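Local coordinates for conserved hypothetical protein (Sulfolobus solfataricus, PDB 2FNA), which binds ADP in its P-loop domain and, as an archaeal AAA+ ATPase, probably hydrolyses ATP, at residues H283-A288 with L329-K334. Sequence-based numbering, arbitrary orientation.
Sequences HGREIA and LTQLTK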
loop_
_atom_site.group_PDB
_atom_site.type_symbol
_atom_site.label_atom_id
_atom_site.label_comp_id
_atom_site.label_asym_id
_atom_site.label_seq_id
_atom_site.Cartn_x
_atom_site.Cartn_y
_atom_site.Cartn_z
ATOM N N HIS A 283 7.178 -12.407 10.322
ATOM C CA HIS A 283 6.079 -13.047 11.001
ATOM C C HIS A 283 5.646 -14.221 10.132
ATOM O O HIS A 283 5.361 -14.055 8.936
ATOM C CB HIS A 283 4.937 -12.044 11.185
ATOM C CG HIS A 283 3.866 -12.495 12.130
ATOM N ND1 HIS A 283 2.669 -11.826 12.267
ATOM C CD2 HIS A 283 3.812 -13.540 12.990
ATOM C CE1 HIS A 283 1.931 -12.431 13.184
ATOM N NE2 HIS A 283 2.595 -13.480 13.626
ATOM N N GLY A 284 5.648 -15.411 10.723
ATOM C CA GLY A 284 5.374 -16.644 9.982
ATOM C C GLY A 284 6.564 -17.257 9.243
ATOM O O GLY A 284 6.409 -18.288 8.587
ATOM N N ARG A 285 7.740 -16.627 9.332
ATOM C CA ARG A 285 8.968 -17.151 8.721
ATOM C C ARG A 285 10.038 -17.286 9.770
ATOM O O ARG A 285 11.207 -17.090 9.468
ATOM C CB ARG A 285 9.501 -16.192 7.646
ATOM C CG ARG A 285 8.503 -15.788 6.609
ATOM C CD ARG A 285 8.937 -14.504 5.898
ATOM N NE ARG A 285 7.790 -13.911 5.218
ATOM C CZ ARG A 285 7.424 -14.214 3.983
ATOM N NH1 ARG A 285 8.095 -15.110 3.290
ATOM N NH2 ARG A 285 6.359 -13.642 3.459
ATOM N N GLU A 286 9.652 -17.611 11.002
ATOM C CA GLU A 286 10.608 -17.615 12.110
ATOM C C GLU A 286 11.739 -18.632 11.901
ATOM O O GLU A 286 12.852 -18.430 12.390
ATOM C CB GLU A 286 9.892 -17.838 13.449
ATOM C CG GLU A 286 10.728 -17.480 14.704
ATOM C CD GLU A 286 10.992 -15.976 14.888
ATOM O OE1 GLU A 286 10.428 -15.131 14.143
ATOM O OE2 GLU A 286 11.781 -15.644 15.800
ATOM N N ILE A 287 11.458 -19.700 11.159
ATOM C CA ILE A 287 12.491 -20.673 10.787
ATOM C C ILE A 287 13.645 -20.026 9.974
ATOM O O ILE A 287 14.829 -20.264 10.273
ATOM C CB ILE A 287 11.873 -21.902 10.039
ATOM C CG1 ILE A 287 12.883 -23.045 9.905
ATOM C CG2 ILE A 287 11.330 -21.515 8.658
ATOM C CD1 ILE A 287 13.197 -23.771 11.214
ATOM N N ALA A 288 13.313 -19.177 8.993
ATOM C CA ALA A 288 14.339 -18.600 8.092
ATOM C C ALA A 288 14.746 -17.172 8.490
ATOM O O ALA A 288 15.340 -16.429 7.701
ATOM C CB ALA A 288 13.859 -18.645 6.651
ATOM N N LEU A 329 15.018 -15.032 -1.851
ATOM C CA LEU A 329 15.058 -13.854 -2.714
ATOM C C LEU A 329 13.725 -13.591 -3.391
ATOM O O LEU A 329 13.340 -12.447 -3.543
ATOM C CB LEU A 329 16.178 -13.962 -3.758
ATOM C CG LEU A 329 17.583 -14.019 -3.160
ATOM C CD1 LEU A 329 18.619 -14.336 -4.240
ATOM C CD2 LEU A 329 17.911 -12.722 -2.433
ATOM N N THR A 330 13.018 -14.635 -3.794
ATOM C CA THR A 330 11.677 -14.483 -4.390
ATOM C C THR A 330 10.679 -13.852 -3.428
ATOM O O THR A 330 9.875 -13.017 -3.830
ATOM C CB THR A 330 11.113 -15.851 -4.855
ATOM O OG1 THR A 330 11.918 -16.336 -5.928
ATOM C CG2 THR A 330 9.645 -15.727 -5.326
ATOM N N GLN A 331 10.708 -14.281 -2.167
ATOM C CA GLN A 331 9.828 -13.715 -1.171
ATOM C C GLN A 331 10.141 -12.215 -0.961
ATOM O O GLN A 331 9.232 -11.376 -0.932
ATOM C CB GLN A 331 9.926 -14.510 0.136
ATOM C CG GLN A 331 9.269 -15.883 0.070
ATOM C CD GLN A 331 7.794 -15.786 -0.305
ATOM O OE1 GLN A 331 6.980 -15.298 0.472
ATOM N NE2 GLN A 331 7.454 -16.230 -1.508
ATOM N N LEU A 332 11.424 -11.897 -0.832
ATOM C CA LEU A 332 11.891 -10.514 -0.618
ATOM C C LEU A 332 11.477 -9.625 -1.783
ATOM O O LEU A 332 10.998 -8.478 -1.591
ATOM C CB LEU A 332 13.429 -10.500 -0.418
ATOM C CG LEU A 332 13.911 -11.002 0.954
ATOM C CD1 LEU A 332 15.416 -11.178 1.016
ATOM C CD2 LEU A 332 13.459 -10.050 2.055
ATOM N N THR A 333 11.623 -10.151 -2.998
ATOM C CA THR A 333 11.212 -9.412 -4.203
ATOM C C THR A 333 9.691 -9.213 -4.269
ATOM O O THR A 333 9.212 -8.124 -4.636
ATOM C CB THR A 333 11.693 -10.110 -5.474
ATOM O OG1 THR A 333 13.110 -10.268 -5.420
ATOM C CG2 THR A 333 11.362 -9.313 -6.689
ATOM N N LYS A 334 8.932 -10.256 -3.922
ATOM C CA LYS A 334 7.457 -10.181 -3.964
ATOM C C LYS A 334 6.925 -9.168 -2.967
ATOM O O LYS A 334 5.888 -8.572 -3.194
ATOM C CB LYS A 334 6.816 -11.532 -3.628
ATOM C CG LYS A 334 7.075 -12.631 -4.633
ATOM C CD LYS A 334 5.915 -12.818 -5.600
ATOM C CE LYS A 334 5.793 -14.277 -5.991
ATOM N NZ LYS A 334 4.973 -14.392 -7.219
#
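With CG anti to its carbonyl carbon (chi1 -52°) and the chain extended from CG to NE, R285 sends its guanidinium from the loop after helix 259-282 to Q331, whose own chain bends at chi2 (-58°) and brings the amide oxygen round to meet it. Within the C-terminal winged helix-turn-helix domain, which resembles that of MCM proteins, the two residues tie the loop between helices 259-282 and 289-299 to helix 322-334, and their backbones stay well apart, the CA of R285 lying 10.5 Å from the CA of Q331. NH1 of R285 donates to OE1 of Q331 at 3.0 Å, nearly straight at 164°, and meets a lone pair in the carbonyl plane. NH2 of R285 adds a weak, more bent bond to the same OE1 at 3.5 Å, so one oxygen takes both terminal nitrogens at the edge of the guanidinium, which is nearly coplanar with the amide. NE of R285 donates a hydrogen bond to F281 O, near the end of helix 259-282, and F281 also makes a cation-pi contact with R285, while Y292 of helix 289-299 touches both R285 and Q331. A leucine in place of R285 would probably cost OE1 of Q331 and the carbonyl of F281 the donors it supplies and leave the amide freer to turn. Within helix 322-334, L329 O accepts from T333 N and, on the opposite face of its carbonyl plane, from T333 OG1 at 2.9 Å.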